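Local coordinates for flap endonuclease 1 (Desulfurococcus amylolyticus, PDB 3ORY), which probably cleaves the single-stranded 5' flaps of branched DNA during replication and repair, as flap endonucleases of the XPG family do, at residues Gly8-Gly12 against Tyr47-Ala51; Arg108-Lys112 against Met137-Leu141; Gln232-Thr236 against Leu265-Lys269; Leu237-Asp242 against Lys294-Leu298. One frame throughout, in Å; residues are numbered along the deposited sequence.

Contact 1. Residues Gly8-Gly12 against Tyr47-Ala51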
loop_
_atom_site.group_PDB
_atom_site.type_symbol
_atom_site.label_atom_id
_atom_site.label_comp_id
_atom_site.label_asym_id
_atom_site.label_seq_id
_atom_site.Cartn_x
_atom_site.Cartn_y
_atom_site.Cartn_z
ATOM N N GLY A 8 8.162 -4.006 -2.338
ATOM C CA GLY A 8 7.493 -2.766 -2.837
ATOM C C GLY A 8 8.031 -1.557 -2.091
ATOM O O GLY A 8 9.115 -1.631 -1.498
ATOM N N VAL A 9 7.282 -0.454 -2.103
ATOM C CA VAL A 9 7.742 0.809 -1.502
ATOM C C VAL A 9 7.010 1.156 -0.195
ATOM O O VAL A 9 5.806 0.939 -0.075
ATOM C CB VAL A 9 7.662 2.000 -2.496
ATOM C CG1 VAL A 9 8.731 1.868 -3.574
ATOM C CG2 VAL A 9 6.276 2.108 -3.127
ATOM N N ASP A 10 7.749 1.674 0.781
ATOM C CA ASP A 10 7.166 2.049 2.069
ATOM C C ASP A 10 6.654 3.474 1.996
ATOM O O ASP A 10 7.445 4.423 1.875
ATOM C CB ASP A 10 8.188 1.922 3.209
ATOM C CG ASP A 10 7.726 2.638 4.488
ATOM O OD1 ASP A 10 6.509 2.601 4.815
ATOM O OD2 ASP A 10 8.586 3.232 5.175
ATOM N N MET A 11 5.334 3.621 2.071
ATOM C CA MET A 11 4.689 4.938 1.977
ATOM C C MET A 11 4.016 5.344 3.294
ATOM O O MET A 11 3.218 6.289 3.324
ATOM C CB MET A 11 3.644 4.953 0.851
ATOM C CG MET A 11 4.181 4.687 -0.561
ATOM S SD MET A 11 5.538 5.749 -1.058
ATOM C CE MET A 11 4.803 7.381 -1.008
ATOM N N GLY A 12 4.344 4.648 4.380
ATOM C CA GLY A 12 3.649 4.885 5.634
ATOM C C GLY A 12 4.474 4.515 6.839
ATOM O O GLY A 12 5.569 5.032 7.036
ATOM N N TYR A 47 0.619 3.626 -5.401
ATOM C CA TYR A 47 2.054 3.803 -5.212
ATOM C C TYR A 47 2.852 2.539 -5.541
ATOM O O TYR A 47 3.933 2.623 -6.150
ATOM C CB TYR A 47 2.369 4.311 -3.791
ATOM C CG TYR A 47 2.366 5.826 -3.716
ATOM C CD1 TYR A 47 3.238 6.580 -4.515
ATOM C CD2 TYR A 47 1.482 6.507 -2.886
ATOM C CE1 TYR A 47 3.245 7.963 -4.469
ATOM C CE2 TYR A 47 1.473 7.920 -2.838
ATOM C CZ TYR A 47 2.360 8.624 -3.630
ATOM O OH TYR A 47 2.373 9.996 -3.610
ATOM N N GLN A 48 2.327 1.376 -5.146
ATOM C CA GLN A 48 2.985 0.103 -5.486
ATOM C C GLN A 48 3.078 -0.094 -7.000
ATOM O O GLN A 48 4.142 -0.460 -7.516
ATOM C CB GLN A 48 2.290 -1.102 -4.847
ATOM C CG GLN A 48 2.247 -1.097 -3.325
ATOM C CD GLN A 48 3.556 -0.666 -2.673
ATOM O OE1 GLN A 48 4.652 -1.094 -3.067
ATOM N NE2 GLN A 48 3.444 0.169 -1.646
ATOM N N PHE A 49 1.971 0.175 -7.695
ATOM C CA PHE A 49 1.925 0.052 -9.157
ATOM C C PHE A 49 2.867 1.047 -9.842
ATOM O O PHE A 49 3.543 0.713 -10.830
ATOM C CB PHE A 49 0.496 0.246 -9.665
ATOM C CG PHE A 49 -0.502 -0.717 -9.069
ATOM C CD1 PHE A 49 -0.152 -2.040 -8.805
ATOM C CD2 PHE A 49 -1.811 -0.302 -8.804
ATOM C CE1 PHE A 49 -1.075 -2.942 -8.251
ATOM C CE2 PHE A 49 -2.748 -1.195 -8.261
ATOM C CZ PHE A 49 -2.382 -2.517 -7.988
ATOM N N LEU A 50 2.915 2.266 -9.311
ATOM C CA LEU A 50 3.818 3.286 -9.833
ATOM C C LEU A 50 5.278 2.846 -9.770
ATOM O O LEU A 50 6.046 3.105 -10.699
ATOM C CB LEU A 50 3.622 4.626 -9.103
ATOM C CG LEU A 50 2.384 5.441 -9.469
ATOM C CD1 LEU A 50 2.215 6.644 -8.518
ATOM C CD2 LEU A 50 2.446 5.915 -10.923
ATOM N N ALA A 51 5.645 2.156 -8.693
ATOM C CA ALA A 51 7.014 1.697 -8.495
ATOM C C ALA A 51 7.321 0.371 -9.207
ATOM O O ALA A 51 8.440 0.164 -9.687
ATOM C CB ALA A 51 7.315 1.571 -6.991
#
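With CG beside the backbone N and the chain bent at chi2 (-43°), the Gln48 amide reaches the backbone of Val9. Met11 is likewise bent, with chi2 and chi3 both near -60°, and this folds its methyl group over the ring of Tyr47. The Gln48 amide makes two hydrogen bonds to one residue. Val9 N donates to Gln48 OE1 at 2.9 Å, in the carbonyl plane and on a lone pair. Gln48 NE2 donates to Val9 O, also at 2.9 Å and almost straight. The two bonds fix the amide in its rotation. The Val9 methyls fill in beside it. Val9 CG1 touches Ala51 CB at 3.7 Å, one turn further along the helix, and Val9 CG2 lies against the amide itself.

Met11 makes the second half of the contact. Met11 CE sits over the centre of the Tyr47 ring, 3.6 Å from the centroid, in a CH-pi contact. Met11 SD is over the same face of the Tyr47 ring, at 4.4 Å from the centroid, which makes a Met-aromatic contact. Met11 CG meets Tyr47 CB at 3.7 Å. Asp10 points away from the helix, and Gly12 N bonds to its OD1 in an Asx turn.

The contact fastens the N-terminal segment, which leads to strand 24-26, along helix 42-52. Helix 102-125 packs alongside: Glu104 touches both Met11 and Tyr47, and Arg107 forms a salt bridge with Asp10.

Contact 2. Residues Arg108-Lys112 against Met137-Leu141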
loop_
_atom_site.group_PDB
_atom_site.type_symbol
_atom_site.label_atom_id
_atom_site.label_comp_id
_atom_site.label_asym_id
_atom_site.label_seq_id
_atom_site.Cartn_x
_atom_site.Cartn_y
_atom_site.Cartn_z
ATOM N N ARG A 108 8.312 9.573 0.137
ATOM C CA ARG A 108 8.812 9.758 -1.233
ATOM C C ARG A 108 10.142 10.530 -1.268
ATOM O O ARG A 108 11.102 10.098 -1.913
ATOM C CB ARG A 108 7.756 10.445 -2.111
ATOM C CG ARG A 108 8.176 10.561 -3.555
ATOM C CD ARG A 108 7.177 11.317 -4.411
ATOM N NE ARG A 108 7.812 11.670 -5.684
ATOM C CZ ARG A 108 8.531 12.776 -5.892
ATOM N NH1 ARG A 108 8.704 13.666 -4.912
ATOM N NH2 ARG A 108 9.077 12.999 -7.088
ATOM N N LYS A 109 10.192 11.664 -0.567
ATOM C CA LYS A 109 11.415 12.464 -0.479
ATOM C C LYS A 109 12.596 11.645 0.068
ATOM O O LYS A 109 13.693 11.703 -0.491
ATOM C CB LYS A 109 11.182 13.741 0.336
ATOM C CG LYS A 109 12.422 14.645 0.495
ATOM C CD LYS A 109 12.102 16.105 0.130
ATOM C CE LYS A 109 13.250 17.066 0.486
ATOM N NZ LYS A 109 13.241 17.413 1.945
ATOM N N ALA A 110 12.362 10.866 1.126
ATOM C CA ALA A 110 13.417 10.020 1.709
ATOM C C ALA A 110 13.940 8.955 0.739
ATOM O O ALA A 110 15.153 8.744 0.646
ATOM C CB ALA A 110 12.949 9.372 3.013
ATOM N N VAL A 111 13.029 8.288 0.029
ATOM C CA VAL A 111 13.408 7.285 -0.977
ATOM C C VAL A 111 14.277 7.914 -2.077
ATOM O O VAL A 111 15.338 7.379 -2.416
ATOM C CB VAL A 111 12.161 6.558 -1.571
ATOM C CG1 VAL A 111 12.460 5.934 -2.928
ATOM C CG2 VAL A 111 11.669 5.492 -0.609
ATOM N N LYS A 112 13.836 9.061 -2.593
ATOM C CA LYS A 112 14.566 9.804 -3.638
ATOM C C LYS A 112 15.975 10.217 -3.228
ATOM O O LYS A 112 16.914 10.092 -4.022
ATOM C CB LYS A 112 13.790 11.057 -4.042
ATOM C CG LYS A 112 12.601 10.807 -4.936
ATOM C CD LYS A 112 11.752 12.069 -5.086
ATOM C CE LYS A 112 12.556 13.288 -5.517
ATOM N NZ LYS A 112 13.096 13.177 -6.911
ATOM N N MET A 137 13.025 6.638 -11.299
ATOM C CA MET A 137 12.391 7.792 -10.670
ATOM C C MET A 137 11.167 7.396 -9.851
ATOM O O MET A 137 10.424 6.485 -10.230
ATOM C CB MET A 137 12.060 8.886 -11.695
ATOM C CG MET A 137 10.995 8.544 -12.721
ATOM S SD MET A 137 10.310 10.044 -13.475
ATOM C CE MET A 137 9.120 10.543 -12.221
ATOM N N SER A 138 10.980 8.075 -8.721
ATOM C CA SER A 138 9.802 7.889 -7.886
ATOM C C SER A 138 8.708 8.809 -8.401
ATOM O O SER A 138 8.799 10.033 -8.266
ATOM C CB SER A 138 10.114 8.223 -6.427
ATOM O OG SER A 138 11.241 7.495 -5.969
ATOM N N ALA A 139 7.687 8.219 -9.010
ATOM C CA ALA A 139 6.589 8.990 -9.568
ATOM C C ALA A 139 5.703 9.579 -8.463
ATOM O O ALA A 139 5.490 8.947 -7.423
ATOM C CB ALA A 139 5.770 8.129 -10.519
ATOM N N LYS A 140 5.211 10.793 -8.683
ATOM C CA LYS A 140 4.248 11.411 -7.773
ATOM C C LYS A 140 2.831 10.927 -8.084
ATOM O O LYS A 140 2.419 10.884 -9.241
ATOM C CB LYS A 140 4.301 12.938 -7.879
ATOM C CG LYS A 140 5.556 13.569 -7.309
ATOM C CD LYS A 140 5.700 15.057 -7.682
ATOM C CE LYS A 140 7.000 15.663 -7.108
ATOM N NZ LYS A 140 7.271 17.052 -7.570
ATOM N N LEU A 141 2.083 10.556 -7.051
ATOM C CA LEU A 141 0.650 10.291 -7.213
ATOM C C LEU A 141 -0.102 11.613 -7.131
ATOM O O LEU A 141 0.005 12.322 -6.137
ATOM C CB LEU A 141 0.141 9.324 -6.134
ATOM C CG LEU A 141 -1.347 8.947 -6.202
ATOM C CD1 LEU A 141 -1.649 8.203 -7.513
ATOM C CD2 LEU A 141 -1.733 8.110 -4.988
#
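Arg108 reaches from helix 102-125 to the backbone of the loop at Ser138, and this is the tight part of the contact. Its chain is extended from CG to NE, with CG anti to the backbone N (chi1 -175°), which carries the guanidinium clear of the helix. The group meets Ser138 O side-on with two nitrogens. Arg108 NE donates at 3.2 Å to Ser138 O, from above the carbonyl plane. Arg108 NH2 donates at 3.2 Å to the same Ser138 O, nearly along the C=O axis. Both bonds are bent, as expected when one oxygen serves two donors.

Lys140 lies across one face of the guanidinium, with Lys140 CG 3.4 Å from Arg108 CZ. The aliphatic part of Lys112 covers the opposite face, so the flat group is sandwiched between two lysine chains. An alanine in place of Arg108 would probably leave Ser138 O without these two donors and set the Lys140 chain free to move. Ser138 OG packs against carbon, with Val111 CG1 at 3.6 Å and Lys112 CG at 3.7 Å.

The solvent side is looser. Lys112 and Lys140 are both exposed there. Lys140 NZ ends 4.5 Å from Arg108 NH2, a like-charge approach that solvent probably screens.

The loop continues inward: Ala139 and Leu141 pack on helix 42-52. The contact thus ties the loop to helix 102-125. In flap endonucleases the helices of this region form the helical arch over the active site, and this contact probably lies near its base.

Contact 3. Residues Gln232-Thr236 against Leu265-Lys269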
loop_
_atom_site.group_PDB
_atom_site.type_symbol
_atom_site.label_atom_id
_atom_site.label_comp_id
_atom_site.label_asym_id
_atom_site.label_seq_id
_atom_site.Cartn_x
_atom_site.Cartn_y
_atom_site.Cartn_z
ATOM N N GLN A 232 2.447 -11.532 20.914
ATOM C CA GLN A 232 3.805 -12.013 20.604
ATOM C C GLN A 232 4.863 -10.959 20.916
ATOM O O GLN A 232 5.928 -11.274 21.440
ATOM C CB GLN A 232 3.931 -12.442 19.135
ATOM C CG GLN A 232 3.306 -13.785 18.813
ATOM C CD GLN A 232 3.832 -14.900 19.697
ATOM O OE1 GLN A 232 5.048 -15.098 19.822
ATOM N NE2 GLN A 232 2.916 -15.628 20.332
ATOM N N LEU A 233 4.556 -9.707 20.595
ATOM C CA LEU A 233 5.473 -8.603 20.899
ATOM C C LEU A 233 5.457 -8.213 22.376
ATOM O O LEU A 233 6.351 -7.514 22.842
ATOM C CB LEU A 233 5.170 -7.383 20.021
ATOM C CG LEU A 233 5.643 -7.414 18.562
ATOM C CD1 LEU A 233 5.304 -6.113 17.862
ATOM C CD2 LEU A 233 7.133 -7.670 18.475
ATOM N N GLY A 234 4.437 -8.665 23.102
ATOM C CA GLY A 234 4.274 -8.322 24.517
ATOM C C GLY A 234 3.959 -6.852 24.743
ATOM O O GLY A 234 4.434 -6.251 25.713
ATOM N N ILE A 235 3.180 -6.266 23.831
ATOM C CA ILE A 235 2.834 -4.839 23.886
ATOM C C ILE A 235 1.317 -4.617 23.777
ATOM O O ILE A 235 0.592 -5.477 23.291
ATOM C CB ILE A 235 3.555 -4.007 22.781
ATOM C CG1 ILE A 235 3.152 -4.478 21.377
ATOM C CG2 ILE A 235 5.078 -4.053 22.951
ATOM C CD1 ILE A 235 3.677 -3.594 20.250
ATOM N N THR A 236 0.857 -3.462 24.247
ATOM C CA THR A 236 -0.532 -3.054 24.103
ATOM C C THR A 236 -0.717 -2.375 22.756
ATOM O O THR A 236 0.264 -2.020 22.089
ATOM C CB THR A 236 -0.928 -2.056 25.205
ATOM O OG1 THR A 236 -0.138 -0.871 25.050
ATOM C CG2 THR A 236 -0.711 -2.659 26.616
ATOM N N LEU A 265 10.623 -0.008 19.160
ATOM C CA LEU A 265 9.981 -1.089 19.919
ATOM C C LEU A 265 10.646 -1.271 21.282
ATOM O O LEU A 265 9.976 -1.448 22.307
ATOM C CB LEU A 265 10.029 -2.405 19.135
ATOM C CG LEU A 265 9.666 -3.679 19.916
ATOM C CD1 LEU A 265 8.174 -3.712 20.296
ATOM C CD2 LEU A 265 10.064 -4.932 19.137
ATOM N N GLN A 266 11.975 -1.221 21.274
ATOM C CA GLN A 266 12.769 -1.349 22.487
ATOM C C GLN A 266 12.430 -0.215 23.456
ATOM O O GLN A 266 12.193 -0.458 24.639
ATOM C CB GLN A 266 14.260 -1.341 22.123
ATOM C CG GLN A 266 15.117 -2.302 22.911
ATOM C CD GLN A 266 16.545 -2.350 22.383
ATOM O OE1 GLN A 266 17.037 -1.380 21.809
ATOM N NE2 GLN A 266 17.213 -3.482 22.577
ATOM N N LEU A 267 12.368 1.018 22.943
ATOM C CA LEU A 267 12.115 2.197 23.777
ATOM C C LEU A 267 10.734 2.235 24.433
ATOM O O LEU A 267 10.599 2.552 25.625
ATOM C CB LEU A 267 12.335 3.488 22.986
ATOM C CG LEU A 267 13.767 3.825 22.558
ATOM C CD1 LEU A 267 13.795 5.111 21.723
ATOM C CD2 LEU A 267 14.713 3.930 23.766
ATOM N N VAL A 268 9.709 1.943 23.641
ATOM C CA VAL A 268 8.340 1.954 24.138
ATOM C C VAL A 268 8.169 0.892 25.229
ATOM O O VAL A 268 7.517 1.141 26.240
ATOM C CB VAL A 268 7.326 1.773 22.989
ATOM C CG1 VAL A 268 5.948 1.470 23.533
ATOM C CG2 VAL A 268 7.285 3.048 22.121
ATOM N N LYS A 269 8.780 -0.276 25.036
ATOM C CA LYS A 269 8.733 -1.323 26.059
ATOM C C LYS A 269 9.493 -0.951 27.342
ATOM O O LYS A 269 9.019 -1.221 28.440
ATOM C CB LYS A 269 9.205 -2.665 25.497
ATOM C CG LYS A 269 8.205 -3.274 24.506
ATOM C CD LYS A 269 8.736 -4.538 23.848
ATOM C CE LYS A 269 8.471 -5.777 24.689
ATOM N NZ LYS A 269 8.900 -6.986 23.921
#
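This is a small, mostly apolar contact between the end of helix 226-233 and helix 261-271, with one lysine hydrogen bond at its rim. It lies far from the centre of the chain. Leu233 CD2 meets Leu265 CD2 at 4.1 Å. The other methyl of Leu265, CD1, lies against Ile235 CG2. Leu265 thus touches the residues before and after Gly234, one with each methyl.

The turn at Gly234 is a Schellman motif. Its positive phi (68°) suits a glycine, and the chain leaves the helix there. Thr236 then N-caps the next helix, 237-247, with OG1 bonded to Asn239 N. Helices 237-247 and 261-271, with the glycine-rich loop between them, are consistent with the helix-three-turn-helix of flap endonucleases, which binds duplex DNA in relatives.

The Lys269 chain crosses Ile235 at about a right angle, and Lys269 CG touches Ile235 CG2 at 3.6 Å. A bend at chi3 (86°) turns the chain toward Leu233, where Lys269 NZ donates to Leu233 O at 2.8 Å. The donor is tilted 24° from the carbonyl plane. A positive charge at the C-terminal end of a helix is likely to be favourable. Ile243 of helix 237-247 touches both Ile235 and Leu265.

Contact 4. Residues Leu237-Asp242 against Lys294-Leu298. With PO4 (phosphate ion), chain D.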
loop_
_atom_site.group_PDB
_atom_site.type_symbol
_atom_site.label_atom_id
_atom_site.label_comp_id
_atom_site.label_asym_id
_atom_site.label_seq_id
_atom_site.Cartn_x
_atom_site.Cartn_y
_atom_site.Cartn_z
ATOM N N LEU A 237 -1.970 -2.163 22.357
ATOM C CA LEU A 237 -2.265 -1.401 21.148
ATOM C C LEU A 237 -1.708 0.026 21.262
ATOM O O LEU A 237 -1.148 0.555 20.301
ATOM C CB LEU A 237 -3.775 -1.383 20.845
ATOM C CG LEU A 237 -4.221 -0.541 19.633
ATOM C CD1 LEU A 237 -3.564 -0.978 18.317
ATOM C CD2 LEU A 237 -5.748 -0.534 19.482
ATOM N N GLU A 238 -1.850 0.650 22.433
ATOM C CA GLU A 238 -1.262 1.990 22.636
ATOM C C GLU A 238 0.253 1.983 22.404
ATOM O O GLU A 238 0.781 2.897 21.773
ATOM C CB GLU A 238 -1.614 2.569 24.017
ATOM C CG GLU A 238 -3.055 3.077 24.097
ATOM C CD GLU A 238 -3.349 3.849 25.370
ATOM O OE1 GLU A 238 -2.403 4.378 25.999
ATOM O OE2 GLU A 238 -4.538 3.937 25.733
ATOM N N ASN A 239 0.937 0.953 22.908
ATOM C CA ASN A 239 2.371 0.761 22.640
ATOM C C ASN A 239 2.648 0.687 21.138
ATOM O O ASN A 239 3.587 1.319 20.651
ATOM C CB ASN A 239 2.907 -0.530 23.264
ATOM C CG ASN A 239 2.919 -0.530 24.800
ATOM O OD1 ASN A 239 2.833 0.510 25.486
ATOM N ND2 ASN A 239 3.036 -1.726 25.344
ATOM N N LEU A 240 1.839 -0.089 20.406
ATOM C CA LEU A 240 2.020 -0.223 18.949
ATOM C C LEU A 240 1.853 1.122 18.235
ATOM O O LEU A 240 2.649 1.490 17.352
ATOM C CB LEU A 240 1.034 -1.243 18.357
ATOM C CG LEU A 240 1.230 -1.556 16.862
ATOM C CD1 LEU A 240 2.570 -2.298 16.633
ATOM C CD2 LEU A 240 0.083 -2.351 16.268
ATOM N N ILE A 241 0.801 1.847 18.603
ATOM C CA ILE A 241 0.582 3.185 18.065
ATOM C C ILE A 241 1.795 4.079 18.369
ATOM O O ILE A 241 2.271 4.810 17.499
ATOM C CB ILE A 241 -0.727 3.798 18.611
ATOM C CG1 ILE A 241 -1.931 3.056 18.022
ATOM C CG2 ILE A 241 -0.795 5.300 18.295
ATOM C CD1 ILE A 241 -3.284 3.388 18.707
ATOM N N ASP A 242 2.304 4.004 19.594
ATOM C CA ASP A 242 3.444 4.823 19.978
ATOM C C ASP A 242 4.685 4.501 19.135
ATOM O O ASP A 242 5.451 5.404 18.787
ATOM C CB ASP A 242 3.745 4.688 21.478
ATOM C CG ASP A 242 2.878 5.624 22.335
ATOM O OD1 ASP A 242 2.110 6.434 21.780
ATOM O OD2 ASP A 242 2.955 5.554 23.572
ATOM N N LYS A 294 -1.801 9.713 19.450
ATOM C CA LYS A 294 -2.180 8.381 19.924
ATOM C C LYS A 294 -3.698 8.242 20.077
ATOM O O LYS A 294 -4.311 7.295 19.549
ATOM C CB LYS A 294 -1.487 8.072 21.268
ATOM C CG LYS A 294 -1.872 6.694 21.844
ATOM C CD LYS A 294 -1.170 6.391 23.176
ATOM C CE LYS A 294 -1.763 7.221 24.328
ATOM N NZ LYS A 294 -1.141 6.896 25.666
ATOM N N LYS A 295 -4.312 9.185 20.789
ATOM C CA LYS A 295 -5.769 9.137 21.003
ATOM C C LYS A 295 -6.547 9.206 19.699
ATOM O O LYS A 295 -7.637 8.618 19.586
ATOM C CB LYS A 295 -6.236 10.232 21.972
ATOM C CG LYS A 295 -5.692 10.058 23.396
ATOM C CD LYS A 295 -6.253 11.140 24.334
ATOM C CE LYS A 295 -5.762 10.950 25.774
ATOM N NZ LYS A 295 -6.041 9.572 26.270
ATOM N N TYR A 296 -6.008 9.935 18.718
ATOM C CA TYR A 296 -6.632 9.964 17.397
ATOM C C TYR A 296 -6.562 8.584 16.729
ATOM O O TYR A 296 -7.566 8.079 16.220
ATOM C CB TYR A 296 -6.026 11.036 16.469
ATOM C CG TYR A 296 -6.678 10.954 15.120
ATOM C CD1 TYR A 296 -7.944 11.498 14.914
ATOM C CD2 TYR A 296 -6.075 10.252 14.066
ATOM C CE1 TYR A 296 -8.581 11.388 13.682
ATOM C CE2 TYR A 296 -6.712 10.127 12.838
ATOM C CZ TYR A 296 -7.963 10.706 12.652
ATOM O OH TYR A 296 -8.628 10.583 11.442
ATOM N N PHE A 297 -5.376 7.971 16.734
ATOM C CA PHE A 297 -5.235 6.610 16.192
ATOM C C PHE A 297 -6.202 5.621 16.844
ATOM O O PHE A 297 -6.725 4.727 16.177
ATOM C CB PHE A 297 -3.786 6.113 16.299
ATOM C CG PHE A 297 -2.934 6.472 15.091
ATOM C CD1 PHE A 297 -2.619 5.507 14.138
ATOM C CD2 PHE A 297 -2.476 7.770 14.898
ATOM C CE1 PHE A 297 -1.852 5.824 13.003
ATOM C CE2 PHE A 297 -1.693 8.106 13.766
ATOM C CZ PHE A 297 -1.384 7.120 12.822
ATOM N N LEU A 298 -6.462 5.798 18.135
ATOM C CA LEU A 298 -7.434 4.956 18.843
ATOM C C LEU A 298 -8.862 5.196 18.381
ATOM O O LEU A 298 -9.657 4.277 18.389
ATOM C CB LEU A 298 -7.350 5.152 20.369
ATOM C CG LEU A 298 -6.106 4.607 21.089
ATOM C CD1 LEU A 298 -6.063 5.120 22.528
ATOM C CD2 LEU A 298 -6.091 3.082 21.053
HETATM P P PO4 D . 2.267 8.114 25.909
HETATM O O1 PO4 D . 2.720 9.183 24.939
HETATM O O2 PO4 D . 1.135 8.648 26.740
HETATM O O3 PO4 D . 1.788 6.906 25.163
HETATM O O4 PO4 D . 3.462 7.766 26.761
#
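Lys294 and Glu238 form the salt bridge that joins helix 290-298 to helix 237-247. Lys294 NZ donates to Glu238 OE1 at 2.8 Å, from above the carboxylate plane. Lys294 NZ also bonds to a phosphate ion, at 3.1 Å to PO4 O2, and to PO4 O3, whose position is less certain. One ammonium group thus serves a carboxylate and a phosphate together. The Lys294 chain runs straight to CD and bends at chi3 (73°), which brings NZ between Glu238 and the phosphate. Along the way Lys294 CD passes 3.6 Å from Asp242 OD1. Ile274 N and Glu275 N also donate to the phosphate. The ion probably comes from the crystallisation liquor, but it may mark where a DNA backbone phosphate binds in relatives. A methionine in place of Lys294 would probably leave Glu238 without its mate and the phosphate without its charged partner.

Next to the polar site the packing is apolar. Ile241 packs on Lys294, Phe297 and Leu298. Ile241 CG2 meets Lys294 CA at 3.8 Å, and Ile241 CD1 reaches Phe297 CB and Leu298 CD2, each at 3.7 Å. Leu298 CD2 also touches Leu237 CD2 at 4.0 Å.

The two short helical segments cross at 119°, with axes 9.8 Å apart. This packs helix 290-298 on the first helix of the probable helix-three-turn-helix. Around them, Phe297 stacks on Phe193 and touches Leu192 of helix 189-192. Leu237 and Leu240 pack on helix 226-233, and Asn239 and Asp242 on Val268 of helix 261-271.

How the contacts relate
Contacts 1, 3 and 4 are partly buried, and contact 2 lies at the surface. The centre of contact 1 is about 6 Å from the centre of the chain. Contacts 1 and 2 touch: the loop of contact 2 packs on helix 42-52, which carries contact 1. The centres of contacts 3 and 4 lie 20 Å or more from the chain's centre, on the same side, and these contacts also touch. Helix 237-247 carries a segment of contact 4 and packs against both segments of contact 3. A neutral amide pairs with backbone in contact 1. Cationic side chains serve backbone oxygens in contacts 2 and 3, but a carboxylate and a phosphate in contact 4.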